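Peptidyl-prolyl cis-trans isomerase cyclophilin-type (Toxoplasma gondii, PDB 3BO7) probably catalyses the cis-trans isomerisation of peptide bonds preceding proline and so speeds protein folding, and binds the immunosuppressant cyclosporin A in this complex. Local coordinates at residues E21-M26 / H133-R138; V12-S17 / P163-E168; R53-Q58 / K124-L129; G60-R65 / P77-G82; S33-C38 / I169-N174. One frame throughout, in Å; residues are numbered along the deposited sequence. Where two conformers were deposited one is given.

Contact 1. Residues E21-M26 / H133-R138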
# COMPACT_ATOMS: atom_id res chain seq x y z
N GLU A 21 -8.13 3.47 -6.61
CA GLU A 21 -7.82 4.65 -7.39
C GLU A 21 -6.51 5.25 -6.91
O GLU A 21 -6.32 5.47 -5.71
CB GLU A 21 -8.94 5.67 -7.22
CG GLU A 21 -8.68 7.01 -7.86
CD GLU A 21 -9.86 7.92 -7.75
OE1 GLU A 21 -10.21 8.33 -6.62
OE2 GLU A 21 -10.46 8.23 -8.80
N LEU A 22 -5.62 5.54 -7.85
CA LEU A 22 -4.36 6.20 -7.54
C LEU A 22 -4.41 7.69 -7.86
O LEU A 22 -4.77 8.07 -8.97
CB LEU A 22 -3.21 5.53 -8.30
CG LEU A 22 -2.84 4.09 -7.97
CD1 LEU A 22 -1.64 3.72 -8.80
CD2 LEU A 22 -2.54 3.88 -6.50
N HIS A 23 -4.03 8.53 -6.90
CA HIS A 23 -3.99 9.98 -7.09
C HIS A 23 -2.72 10.46 -7.79
O HIS A 23 -1.94 11.23 -7.22
CB HIS A 23 -4.17 10.71 -5.76
CG HIS A 23 -5.37 10.28 -4.99
ND1 HIS A 23 -6.65 10.35 -5.49
CD2 HIS A 23 -5.49 9.78 -3.73
CE1 HIS A 23 -7.50 9.91 -4.59
NE2 HIS A 23 -6.82 9.56 -3.51
N ALA A 24 -2.53 10.01 -9.02
CA ALA A 24 -1.42 10.41 -9.89
C ALA A 24 -1.35 11.91 -10.13
O ALA A 24 -0.31 12.44 -10.56
CB ALA A 24 -1.52 9.68 -11.20
N ASP A 25 -2.47 12.60 -9.87
CA ASP A 25 -2.55 14.05 -10.01
C ASP A 25 -1.90 14.81 -8.84
O ASP A 25 -1.39 15.92 -9.02
CB ASP A 25 -4.01 14.50 -10.22
CG ASP A 25 -4.96 14.01 -9.13
OD1 ASP A 25 -4.71 12.97 -8.49
OD2 ASP A 25 -6.00 14.67 -8.92
N MET A 26 -1.92 14.20 -7.65
CA MET A 26 -1.45 14.85 -6.42
C MET A 26 -0.21 14.16 -5.83
O MET A 26 0.54 14.77 -5.07
CB MET A 26 -2.57 14.90 -5.37
CG MET A 26 -3.69 15.87 -5.70
SD MET A 26 -5.08 15.81 -4.54
CE MET A 26 -6.00 14.40 -5.12
N HIS A 133 3.42 10.81 5.76
CA HIS A 133 3.26 9.70 4.83
C HIS A 133 2.57 10.14 3.53
O HIS A 133 1.53 10.81 3.57
CB HIS A 133 2.50 8.56 5.51
CG HIS A 133 3.22 8.00 6.70
ND1 HIS A 133 4.12 6.96 6.62
CD2 HIS A 133 3.21 8.37 8.00
CE1 HIS A 133 4.62 6.71 7.81
NE2 HIS A 133 4.08 7.55 8.67
N THR A 134 3.16 9.79 2.39
CA THR A 134 2.57 10.06 1.09
C THR A 134 1.31 9.23 0.92
O THR A 134 1.38 8.00 0.82
CB THR A 134 3.53 9.72 -0.08
OG1 THR A 134 4.71 10.53 0.00
CG2 THR A 134 2.84 9.97 -1.42
N ILE A 135 0.16 9.91 0.91
CA ILE A 135 -1.11 9.32 0.53
C ILE A 135 -1.11 9.36 -0.98
O ILE A 135 -0.94 10.43 -1.58
CB ILE A 135 -2.31 10.14 1.07
CG1 ILE A 135 -2.44 9.95 2.58
CG2 ILE A 135 -3.61 9.75 0.34
CD1 ILE A 135 -3.18 11.06 3.29
N PHE A 136 -1.31 8.20 -1.60
CA PHE A 136 -1.27 8.14 -3.05
C PHE A 136 -2.46 7.43 -3.66
O PHE A 136 -2.54 7.26 -4.88
CB PHE A 136 0.09 7.59 -3.56
CG PHE A 136 0.34 6.14 -3.23
CD1 PHE A 136 0.29 5.17 -4.24
CD2 PHE A 136 0.66 5.73 -1.94
CE1 PHE A 136 0.53 3.84 -3.96
CE2 PHE A 136 0.89 4.39 -1.66
CZ PHE A 136 0.83 3.44 -2.66
N GLY A 137 -3.41 7.02 -2.83
CA GLY A 137 -4.63 6.43 -3.33
C GLY A 137 -5.74 6.21 -2.32
O GLY A 137 -5.64 6.62 -1.16
N ARG A 138 -6.80 5.56 -2.80
CA ARG A 138 -7.90 5.14 -1.95
C ARG A 138 -8.58 3.90 -2.52
O ARG A 138 -8.62 3.70 -3.73
CB ARG A 138 -8.92 6.27 -1.77
CG ARG A 138 -9.46 6.82 -3.08
CD ARG A 138 -10.69 7.67 -2.86
NE ARG A 138 -11.26 8.12 -4.13
CZ ARG A 138 -12.55 8.33 -4.34
NH1 ARG A 138 -13.44 8.14 -3.38
NH2 ARG A 138 -12.97 8.74 -5.54
O HOH W 1 -7.06 8.86 -0.47
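Glu21 and Arg138 form an antiparallel hydrogen-bonded pair (Glu21 N to Arg138 O 2.9 Å, Arg138 N to Glu21 O 3.0 Å), Leu22 and Gly137 the next, non-hydrogen-bonded pair, and His23 N then reaches Phe136 O at 2.8 Å. The Arg138 guanidinium takes hold of a single carboxylate oxygen: NE lies 2.7 Å from Glu21 OE1, nearly along its C-O axis, and NH2 joins it at 3.0 Å from the same face of the carboxylate. The two charged planes are turned 38° apart, while Glu21 OE2 is held by Tyr8. These strands are neighbours in the antiparallel beta barrel of cyclophilins, and strand 135-141 carries a classic beta bulge there, Phe136 and Gly137 both facing Leu105. His23, centre of an inverse gamma turn, brings its ring up to the Gly137 backbone, CD2 to Gly137 CA 3.5 Å, with its plane within 12° of the Arg138 guanidinium. Its ND1 binds Lys6, and a water links NE2 to Gly137 O. Toward helix 28-39, Leu22 and Phe136 run side by side, Leu22 CD2 standing 3.8 Å from Phe136 CD1; Leu35 and Phe34 pack against them.

Contact 2. Residues V12-S17 / P163-E168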
# COMPACT_ATOMS: atom_id res chain seq x y z
N VAL A 12 -5.58 -8.47 -6.14
CA VAL A 12 -6.26 -9.74 -5.92
C VAL A 12 -5.48 -10.52 -4.87
O VAL A 12 -4.32 -10.89 -5.10
CB VAL A 12 -6.36 -10.60 -7.22
CG1 VAL A 12 -7.26 -11.83 -6.99
CG2 VAL A 12 -6.87 -9.79 -8.39
N THR A 13 -6.09 -10.76 -3.71
CA THR A 13 -5.41 -11.55 -2.68
C THR A 13 -6.11 -12.88 -2.42
O THR A 13 -7.22 -13.13 -2.91
CB THR A 13 -5.21 -10.79 -1.33
OG1 THR A 13 -6.43 -10.76 -0.59
CG2 THR A 13 -4.68 -9.36 -1.56
N THR A 14 -5.45 -13.72 -1.64
CA THR A 14 -5.99 -15.02 -1.24
C THR A 14 -7.18 -14.87 -0.30
O THR A 14 -7.82 -15.86 0.06
CB THR A 14 -4.89 -15.88 -0.55
OG1 THR A 14 -4.37 -15.18 0.59
CG2 THR A 14 -3.75 -16.18 -1.52
N GLN A 15 -7.49 -13.63 0.11
CA GLN A 15 -8.59 -13.37 1.04
C GLN A 15 -9.41 -12.15 0.63
O GLN A 15 -9.84 -11.36 1.47
CB GLN A 15 -8.08 -13.20 2.47
CG GLN A 15 -7.43 -14.45 3.06
CD GLN A 15 -6.91 -14.23 4.46
OE1 GLN A 15 -7.56 -13.59 5.28
NE2 GLN A 15 -5.73 -14.79 4.75
N GLY A 16 -9.63 -12.00 -0.68
CA GLY A 16 -10.44 -10.91 -1.19
C GLY A 16 -9.67 -10.00 -2.13
O GLY A 16 -8.44 -10.08 -2.22
N SER A 17 -10.41 -9.15 -2.83
CA SER A 17 -9.84 -8.22 -3.81
C SER A 17 -10.19 -6.78 -3.49
O SER A 17 -11.27 -6.49 -2.95
CB SER A 17 -10.32 -8.58 -5.22
OG SER A 17 -9.75 -9.80 -5.65
N PRO A 163 -1.76 -14.33 6.98
CA PRO A 163 -1.68 -13.07 6.24
C PRO A 163 -2.28 -13.20 4.84
O PRO A 163 -1.98 -14.18 4.15
CB PRO A 163 -0.16 -12.81 6.12
CG PRO A 163 0.49 -13.74 7.10
CD PRO A 163 -0.43 -14.92 7.20
N PRO A 164 -3.14 -12.24 4.44
CA PRO A 164 -3.57 -12.20 3.04
C PRO A 164 -2.35 -12.02 2.14
O PRO A 164 -1.47 -11.19 2.43
CB PRO A 164 -4.45 -10.94 2.97
CG PRO A 164 -4.90 -10.71 4.37
CD PRO A 164 -3.76 -11.16 5.23
N LYS A 165 -2.28 -12.83 1.09
CA LYS A 165 -1.16 -12.80 0.16
C LYS A 165 -1.64 -12.35 -1.22
O LYS A 165 -2.68 -12.82 -1.71
CB LYS A 165 -0.49 -14.18 0.08
CG LYS A 165 0.74 -14.26 -0.82
CD LYS A 165 1.43 -15.63 -0.75
CE LYS A 165 0.65 -16.73 -1.48
NZ LYS A 165 0.55 -16.49 -2.96
N VAL A 166 -0.89 -11.42 -1.82
CA VAL A 166 -1.22 -10.89 -3.14
C VAL A 166 -0.99 -11.96 -4.20
O VAL A 166 0.13 -12.46 -4.36
CB VAL A 166 -0.37 -9.61 -3.49
CG1 VAL A 166 -0.64 -9.14 -4.91
CG2 VAL A 166 -0.65 -8.49 -2.49
N GLU A 167 -2.07 -12.33 -4.90
CA GLU A 167 -2.00 -13.24 -6.04
C GLU A 167 -1.56 -12.50 -7.29
O GLU A 167 -0.71 -12.97 -8.05
CB GLU A 167 -3.35 -13.94 -6.26
CG GLU A 167 -3.55 -15.17 -5.38
CD GLU A 167 -4.99 -15.64 -5.26
OE1 GLU A 167 -5.22 -16.64 -4.55
OE2 GLU A 167 -5.90 -15.02 -5.85
N GLU A 168 -2.12 -11.31 -7.49
CA GLU A 168 -1.77 -10.47 -8.63
C GLU A 168 -2.35 -9.09 -8.46
O GLU A 168 -3.26 -8.88 -7.66
CB GLU A 168 -2.32 -11.07 -9.94
CG GLU A 168 -3.84 -11.13 -9.99
CD GLU A 168 -4.38 -11.56 -11.33
OE1 GLU A 168 -3.62 -11.59 -12.32
OE2 GLU A 168 -5.59 -11.87 -11.40
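Val12 O is gripped by two successive backbone amides of the other strand, Glu167 N at 2.7 Å and Glu168 N at 3.3 Å, both lying in its carbonyl plane. Val12 N returns a bond to Glu168 O at 2.8 Å. With Glu167 and Glu168 sharing one partner, this is a classic beta bulge, and it shifts the register by one residue before Thr13 pairs with Val166. Strand 166-171 runs antiparallel to strand 7-13, while the backbone of Pro164 and Val166 also bonds to Phe48, Asp45 and Thr46, helping to close the cyclophilin barrel. Further along, Thr14 holds the Lys165 backbone by both its N and its O: Thr14 N donates to Lys165 O, and Lys165 N points almost straight at Thr14 OG1 (3.2 Å, 169°). Thr13 OG1 serves its own hairpin, accepting from Gln15 N in an ST turn and donating to Gly16 O at 2.7 Å. The Gln15 amide lies across the Pro164 ring, its NE2 bonded to Lys162 O. Val12 CG2 runs alongside the Glu168 chain, 3.7 Å from CG.

Contact 3. Residues R53-Q58 / K124-L129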
# COMPACT_ATOMS: atom_id res chain seq x y z
N ARG A 53 -6.09 -3.72 14.32
CA ARG A 53 -7.51 -3.36 14.43
C ARG A 53 -7.65 -1.88 14.75
O ARG A 53 -6.91 -1.35 15.59
CB ARG A 53 -8.17 -4.20 15.54
CG ARG A 53 -9.65 -3.90 15.81
CD ARG A 53 -10.12 -4.59 17.09
NE ARG A 53 -11.53 -4.32 17.39
CZ ARG A 53 -11.95 -3.46 18.32
NH1 ARG A 53 -11.08 -2.76 19.04
NH2 ARG A 53 -13.25 -3.29 18.52
N ASN A 54 -8.59 -1.23 14.08
CA ASN A 54 -8.87 0.21 14.28
C ASN A 54 -7.74 1.16 13.86
O ASN A 54 -7.71 2.32 14.27
CB ASN A 54 -9.28 0.49 15.73
CG ASN A 54 -10.67 0.01 16.04
OD1 ASN A 54 -10.92 -0.53 17.11
ND2 ASN A 54 -11.59 0.21 15.10
N PHE A 55 -6.82 0.67 13.03
CA PHE A 55 -5.72 1.48 12.57
C PHE A 55 -5.47 1.25 11.08
O PHE A 55 -5.97 2.02 10.26
CB PHE A 55 -4.47 1.26 13.46
CG PHE A 55 -3.25 2.04 13.03
CD1 PHE A 55 -3.37 3.31 12.46
CD2 PHE A 55 -1.97 1.51 13.21
CE1 PHE A 55 -2.25 4.02 12.06
CE2 PHE A 55 -0.85 2.21 12.82
CZ PHE A 55 -0.99 3.47 12.24
N MET A 56 -4.73 0.20 10.74
CA MET A 56 -4.38 -0.07 9.34
C MET A 56 -3.84 -1.49 9.16
O MET A 56 -3.56 -2.18 10.14
CB MET A 56 -3.35 0.95 8.82
CG MET A 56 -2.06 1.01 9.64
SD MET A 56 -0.83 -0.18 9.11
CE MET A 56 -0.51 -1.07 10.63
N ILE A 57 -3.73 -1.89 7.90
CA ILE A 57 -3.01 -3.09 7.51
C ILE A 57 -1.88 -2.66 6.56
O ILE A 57 -2.08 -1.76 5.73
CB ILE A 57 -3.95 -4.16 6.88
CG1 ILE A 57 -3.24 -5.51 6.76
CG2 ILE A 57 -4.56 -3.69 5.55
CD1 ILE A 57 -4.18 -6.69 6.45
N GLN A 58 -0.72 -3.29 6.70
CA GLN A 58 0.50 -2.88 6.02
C GLN A 58 1.03 -4.00 5.13
O GLN A 58 1.06 -5.16 5.55
CB GLN A 58 1.55 -2.48 7.06
CG GLN A 58 2.84 -1.89 6.49
CD GLN A 58 3.87 -1.58 7.58
OE1 GLN A 58 3.56 -1.56 8.78
NE2 GLN A 58 5.10 -1.31 7.15
N LYS A 124 -9.31 3.12 9.86
CA LYS A 124 -9.97 4.34 10.32
C LYS A 124 -8.99 5.51 10.32
O LYS A 124 -7.82 5.35 10.00
CB LYS A 124 -10.59 4.16 11.72
CG LYS A 124 -11.56 5.28 12.12
CD LYS A 124 -12.59 5.62 11.02
CE LYS A 124 -13.18 7.01 11.19
NZ LYS A 124 -14.09 7.37 10.07
N SER A 125 -9.50 6.70 10.62
CA SER A 125 -8.70 7.90 10.66
C SER A 125 -7.45 7.75 11.51
O SER A 125 -7.46 7.10 12.56
CB SER A 125 -9.54 9.06 11.17
OG SER A 125 -10.55 9.34 10.24
N CYS A 126 -6.36 8.34 11.02
CA CYS A 126 -5.07 8.38 11.71
C CYS A 126 -4.34 9.60 11.18
O CYS A 126 -3.26 9.49 10.59
CB CYS A 126 -4.27 7.09 11.46
SG CYS A 126 -4.30 6.47 9.76
N GLU A 127 -4.93 10.76 11.41
CA GLU A 127 -4.45 12.01 10.83
C GLU A 127 -3.18 12.58 11.47
O GLU A 127 -2.63 13.58 11.00
CB GLU A 127 -5.58 13.05 10.77
CG GLU A 127 -6.62 12.73 9.72
CD GLU A 127 -7.59 13.88 9.47
OE1 GLU A 127 -8.73 13.81 9.97
OE2 GLU A 127 -7.21 14.86 8.81
N HIS A 128 -2.70 11.95 12.55
CA HIS A 128 -1.37 12.25 13.08
C HIS A 128 -0.29 11.85 12.05
O HIS A 128 0.88 12.25 12.18
CB HIS A 128 -1.13 11.56 14.44
CG HIS A 128 -1.27 10.07 14.40
ND1 HIS A 128 -2.49 9.42 14.45
CD2 HIS A 128 -0.33 9.09 14.29
CE1 HIS A 128 -2.29 8.11 14.39
NE2 HIS A 128 -0.99 7.89 14.29
N LEU A 129 -0.69 11.07 11.03
CA LEU A 129 0.21 10.66 9.95
C LEU A 129 0.26 11.64 8.78
O LEU A 129 1.13 11.54 7.91
CB LEU A 129 -0.10 9.22 9.47
CG LEU A 129 -0.13 8.14 10.55
CD1 LEU A 129 -0.43 6.76 9.98
CD2 LEU A 129 1.18 8.11 11.34
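Cys126 sets its sulfur at the rim of the Phe55 ring, SG 5.2 Å from the ring centroid and 77° off the normal, in a contact that no hydrogen bond crosses. This sulfur-aromatic pair lies beside the cyclosporin site of the cyclophilin fold: the bound peptide packs on Phe55, Met56, Gln58 and Leu129, and His128 NE2 and Gln58 NE2 hydrogen-bond to its backbone. In cyclophilins generally the same pocket receives the substrate proline. Phe55 and Met56 form a classic beta bulge against strand 48-52 at the start of strand 56-59. With CG anti to the backbone N (chi1 178°), the Phe55 side chain swings back to the loop after strand 119-122. One ring edge is met in plane by two residues: Cys126 CB is 3.7 Å from Phe55 CE1, and Leu129, whose side chain points against that of Phe55, brings CD1 to 3.9 Å from the same carbon. Met56 CG sits over the centre of one face, 3.4 Å above the plane. Leu129 N bonds back to Cys126 O at 3.0 Å, where the loop coils into a 3-10 turn, and Leu129 CD1 also touches Phe55 CZ at 4.0 Å.

Contact 4. Residues G60-R65 / P77-G82. With SO4 (sulfate ion), chain L.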
# COMPACT_ATOMS: atom_id res chain seq x y z
N GLY A 60 3.53 -4.80 1.06
CA GLY A 60 4.51 -4.33 0.08
C GLY A 60 5.98 -4.59 0.36
O GLY A 60 6.84 -4.07 -0.35
N ARG A 61 6.26 -5.39 1.38
CA ARG A 61 7.64 -5.68 1.76
C ARG A 61 8.24 -6.83 0.95
O ARG A 61 7.85 -7.99 1.11
CB ARG A 61 7.76 -5.94 3.26
CG ARG A 61 9.20 -6.09 3.72
CD ARG A 61 9.41 -5.80 5.21
NE ARG A 61 10.82 -5.99 5.55
CZ ARG A 61 11.74 -5.04 5.50
NH1 ARG A 61 11.41 -3.80 5.14
NH2 ARG A 61 13.00 -5.31 5.82
N ALA A 62 9.19 -6.51 0.06
CA ALA A 62 9.87 -7.50 -0.76
C ALA A 62 10.53 -8.62 0.06
O ALA A 62 10.46 -9.80 -0.30
CB ALA A 62 10.89 -6.83 -1.66
N GLU A 63 11.15 -8.23 1.18
CA GLU A 63 11.84 -9.16 2.08
C GLU A 63 10.95 -10.26 2.66
O GLU A 63 11.46 -11.30 3.09
CB GLU A 63 12.52 -8.39 3.21
CG GLU A 63 13.70 -7.51 2.78
CD GLU A 63 13.29 -6.14 2.25
OE1 GLU A 63 12.07 -5.85 2.12
OE2 GLU A 63 14.19 -5.33 1.97
N LEU A 64 9.63 -10.03 2.67
CA LEU A 64 8.68 -10.98 3.24
C LEU A 64 7.85 -11.72 2.18
O LEU A 64 6.90 -12.44 2.52
CB LEU A 64 7.76 -10.28 4.24
CG LEU A 64 8.39 -9.72 5.52
CD1 LEU A 64 7.35 -8.96 6.30
CD2 LEU A 64 9.02 -10.81 6.39
N ARG A 65 8.20 -11.53 0.91
CA ARG A 65 7.53 -12.22 -0.19
C ARG A 65 7.64 -13.74 -0.04
O ARG A 65 8.74 -14.29 0.12
CB ARG A 65 8.14 -11.79 -1.52
CG ARG A 65 7.30 -12.13 -2.73
CD ARG A 65 8.07 -11.90 -4.02
NE ARG A 65 8.19 -10.48 -4.37
CZ ARG A 65 9.33 -9.79 -4.33
NH1 ARG A 65 10.47 -10.36 -3.96
NH2 ARG A 65 9.33 -8.51 -4.68
N PRO A 77 14.80 -9.33 -4.02
CA PRO A 77 14.73 -9.78 -2.63
C PRO A 77 14.61 -8.65 -1.59
O PRO A 77 14.00 -8.85 -0.55
CB PRO A 77 16.03 -10.57 -2.44
CG PRO A 77 16.98 -10.00 -3.44
CD PRO A 77 16.14 -9.54 -4.60
N ARG A 78 15.21 -7.49 -1.87
CA ARG A 78 15.05 -6.32 -1.00
C ARG A 78 14.09 -5.28 -1.59
O ARG A 78 13.89 -5.24 -2.81
CB ARG A 78 16.41 -5.69 -0.62
CG ARG A 78 17.09 -4.89 -1.70
CD ARG A 78 18.27 -4.07 -1.14
NE ARG A 78 19.43 -4.92 -0.82
CZ ARG A 78 20.70 -4.63 -1.09
NH1 ARG A 78 21.03 -3.49 -1.70
NH2 ARG A 78 21.66 -5.49 -0.74
N SER A 79 13.52 -4.46 -0.71
CA SER A 79 12.57 -3.44 -1.10
C SER A 79 13.25 -2.33 -1.91
O SER A 79 14.31 -1.83 -1.53
CB SER A 79 11.85 -2.86 0.11
OG SER A 79 10.85 -3.75 0.59
N ILE A 80 12.62 -1.98 -3.02
CA ILE A 80 13.11 -0.96 -3.93
C ILE A 80 11.91 -0.15 -4.38
O ILE A 80 10.77 -0.60 -4.25
CB ILE A 80 13.80 -1.60 -5.18
CG1 ILE A 80 12.95 -2.75 -5.75
CG2 ILE A 80 15.23 -2.05 -4.84
CD1 ILE A 80 13.30 -3.13 -7.18
N SER A 81 12.16 1.05 -4.90
CA SER A 81 11.11 1.78 -5.59
C SER A 81 11.01 1.26 -7.03
O SER A 81 11.85 0.47 -7.47
CB SER A 81 11.39 3.28 -5.57
OG SER A 81 12.49 3.60 -6.39
N GLY A 82 9.99 1.71 -7.76
CA GLY A 82 9.80 1.32 -9.16
C GLY A 82 10.71 2.00 -10.17
O GLY A 82 10.74 1.59 -11.33
S SO4 L . 12.86 -8.85 7.26
O1 SO4 L . 11.61 -8.29 6.73
O2 SO4 L . 12.60 -10.15 7.86
O3 SO4 L . 13.87 -9.00 6.21
O4 SO4 L . 13.37 -7.93 8.28
O HOH W 2 15.00 -2.58 1.61
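Glu63 and Ser79 make a polar loop-to-loop contact within the long excursion between strands 56-59 and 104-107 of the cyclophilin barrel, where a 3-10 turn at 62-64 meets an irregular stretch of chain. Both carboxylate oxygens of Glu63 hold Ser79. The hydroxyl, Ser79 OG, donates to the syn lone pair of Glu63 OE1 at 2.9 Å, whereas Ser79 N reaches Glu63 OE2, also at 2.9 Å, from above the carboxylate plane (50° out). A bend at chi2 (83°) folds the Glu63 chain over to this site. Ser79 OG in turn accepts from Ala62 N at 3.3 Å, so one hydroxyl bridges the backbone of the turn and its acid. Ala62 CB packs against the backbone of the other loop, 3.6 Å from Arg78 C, and Tyr42 adjoins both Ala62 and Ser79. The acid also has a cationic neighbour: Glu63 OE1 lies over the centre of one face of the Arg61 guanidinium, a long charge pairing without a directed N-H, while Arg61 NH1 pairs with Glu118. At its edge Arg61 binds a sulfate, probably from the crystallisation liquor, with NE 2.7 Å from sulfate O1. A water donates to Glu63 OE2 at 2.9 Å and, weakly, to Ser79 O.

Contact 5. Residues S33-C38 / I169-N174. With EDO (1,2-ethanediol), chain N.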
# COMPACT_ATOMS: atom_id res chain seq x y z
N SER A 33 6.00 5.05 -9.33
CA SER A 33 6.81 3.99 -8.72
C SER A 33 6.00 2.70 -8.56
O SER A 33 6.47 1.62 -8.94
CB SER A 33 7.35 4.43 -7.36
OG SER A 33 8.06 3.38 -6.74
N PHE A 34 4.80 2.84 -8.01
CA PHE A 34 3.95 1.70 -7.67
C PHE A 34 3.58 0.92 -8.94
O PHE A 34 3.65 -0.31 -8.96
CB PHE A 34 2.70 2.19 -6.93
CG PHE A 34 1.89 1.08 -6.29
CD1 PHE A 34 2.19 0.65 -5.00
CD2 PHE A 34 0.84 0.48 -6.97
CE1 PHE A 34 1.44 -0.37 -4.39
CE2 PHE A 34 0.09 -0.55 -6.36
CZ PHE A 34 0.40 -0.97 -5.07
N LEU A 35 3.19 1.67 -9.98
CA LEU A 35 2.77 1.11 -11.26
C LEU A 35 3.94 0.50 -12.01
O LEU A 35 3.79 -0.54 -12.65
CB LEU A 35 2.04 2.17 -12.11
CG LEU A 35 0.66 2.62 -11.57
CD1 LEU A 35 0.18 3.92 -12.22
CD2 LEU A 35 -0.40 1.54 -11.70
N ARG A 36 5.10 1.12 -11.91
CA ARG A 36 6.32 0.51 -12.46
C ARG A 36 6.65 -0.84 -11.80
O ARG A 36 7.15 -1.74 -12.47
CB ARG A 36 7.52 1.46 -12.38
CG ARG A 36 7.42 2.65 -13.34
CD ARG A 36 8.68 3.47 -13.35
NE ARG A 36 8.44 4.86 -13.72
CZ ARG A 36 9.36 5.67 -14.24
NH1 ARG A 36 10.58 5.22 -14.47
NH2 ARG A 36 9.06 6.93 -14.55
N LEU A 37 6.32 -0.97 -10.51
CA LEU A 37 6.53 -2.21 -9.76
C LEU A 37 5.46 -3.24 -10.10
O LEU A 37 5.76 -4.43 -10.24
CB LEU A 37 6.55 -1.96 -8.25
CG LEU A 37 7.75 -1.22 -7.63
CD1 LEU A 37 7.49 -0.92 -6.17
CD2 LEU A 37 9.03 -2.02 -7.79
N CYS A 38 4.20 -2.79 -10.21
CA CYS A 38 3.12 -3.61 -10.75
C CYS A 38 3.47 -4.21 -12.13
O CYS A 38 3.15 -5.37 -12.40
CB CYS A 38 1.81 -2.82 -10.85
SG CYS A 38 1.04 -2.45 -9.28
N ILE A 169 -1.83 -8.16 -9.25
CA ILE A 169 -2.39 -6.83 -9.36
C ILE A 169 -2.75 -6.57 -10.81
O ILE A 169 -1.91 -6.68 -11.71
CB ILE A 169 -1.44 -5.75 -8.78
CG1 ILE A 169 -1.11 -6.09 -7.31
CG2 ILE A 169 -2.06 -4.36 -8.91
CD1 ILE A 169 -0.26 -5.05 -6.58
N ILE A 170 -4.03 -6.26 -11.04
CA ILE A 170 -4.50 -5.94 -12.38
C ILE A 170 -4.56 -4.43 -12.51
O ILE A 170 -5.28 -3.77 -11.75
CB ILE A 170 -5.90 -6.57 -12.70
CG1 ILE A 170 -5.91 -8.08 -12.39
CG2 ILE A 170 -6.28 -6.29 -14.16
CD1 ILE A 170 -7.30 -8.74 -12.49
N VAL A 171 -3.80 -3.88 -13.44
CA VAL A 171 -3.83 -2.45 -13.71
C VAL A 171 -4.78 -2.18 -14.88
O VAL A 171 -4.60 -2.71 -15.97
CB VAL A 171 -2.42 -1.87 -13.98
CG1 VAL A 171 -2.49 -0.38 -14.25
CG2 VAL A 171 -1.49 -2.14 -12.79
N PHE A 172 -5.80 -1.37 -14.62
CA PHE A 172 -6.81 -1.03 -15.62
C PHE A 172 -6.52 0.30 -16.29
O PHE A 172 -7.07 0.61 -17.34
CB PHE A 172 -8.21 -0.97 -14.98
CG PHE A 172 -8.72 -2.30 -14.52
CD1 PHE A 172 -9.38 -3.15 -15.41
CD2 PHE A 172 -8.54 -2.70 -13.20
CE1 PHE A 172 -9.84 -4.39 -14.98
CE2 PHE A 172 -9.02 -3.93 -12.77
CZ PHE A 172 -9.66 -4.78 -13.65
N LYS A 173 -5.68 1.12 -15.65
CA LYS A 173 -5.28 2.41 -16.22
C LYS A 173 -4.03 2.96 -15.54
O LYS A 173 -4.00 3.20 -14.34
CB LYS A 173 -6.41 3.44 -16.14
CG LYS A 173 -6.11 4.68 -16.94
CD LYS A 173 -7.04 5.80 -16.57
CE LYS A 173 -6.75 7.04 -17.40
NZ LYS A 173 -7.51 8.19 -16.84
N ASN A 174 -2.99 3.15 -16.34
CA ASN A 174 -1.79 3.78 -15.89
C ASN A 174 -1.59 5.04 -16.71
O ASN A 174 -1.32 4.95 -17.90
CB ASN A 174 -0.60 2.83 -16.04
CG ASN A 174 0.73 3.54 -15.93
OD1 ASN A 174 0.79 4.71 -15.58
ND2 ASN A 174 1.79 2.83 -16.25
C1 EDO N . 12.30 8.50 -14.13
O1 EDO N . 12.98 8.76 -12.90
C2 EDO N . 13.21 7.67 -15.02
O2 EDO N . 12.44 6.93 -15.99
O HOH W 3 1.27 -6.43 -11.03
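Leu35 and Cys38, one turn apart on helix 28-39, point their side chains at strand 166-171, where this helix packs on the cyclophilin beta barrel. The axes of helix 33-38 and strand 169-171 come within 9.8 Å, their directions 114° apart. Leu35 divides its two methyls: CD2 crosses Val171 at a slant, 3.8 Å from CG1, while CD1 slides past the Asn174 amide in the opposite direction, 3.5 Å from OD1, an oxygen that accepts from Phe176 N. Val171 in turn straddles the helix turn, its CG2 lying 3.9 Å from Cys38 CB. The sulfur turns to Ile169, two residues earlier: Cys38 SG, anti to the carbonyl carbon (chi1 -71°), settles 3.7 Å from Ile169 CG2 and near CD1 as well. Phe34 only grazes Ile169 with its CZ; its ring stacks with Phe43, and Leu9 on strand 7-13 lines the same apolar layer. A water bridges the two backbones, donating to Cys38 O at 2.6 Å and to Ile169 O at 3.3 Å.

In the fold
From the N terminus, strand 7-13 meets the last strand in contact 2, which closes a loop from residue 12 to 168. Nested within it lies contact 1, joining strands 16-22 and 135-141; inside that comes contact 3, and innermost contact 4, which fastens the excursion after strand 56-59. Contact 5, from helix 28-39 to strand 166-171 and the residues just after it, crosses contacts 1 and 2 while enclosing 3 and 4. It touches three of them: the helix packs on contact 1, Ile170 meets Val12 of contact 2, and Ser33 probably hydrogen-bonds to Gly82 of contact 4. Contact 3, by the cyclosporin site, has its centre about 24 Å from that of contact 5.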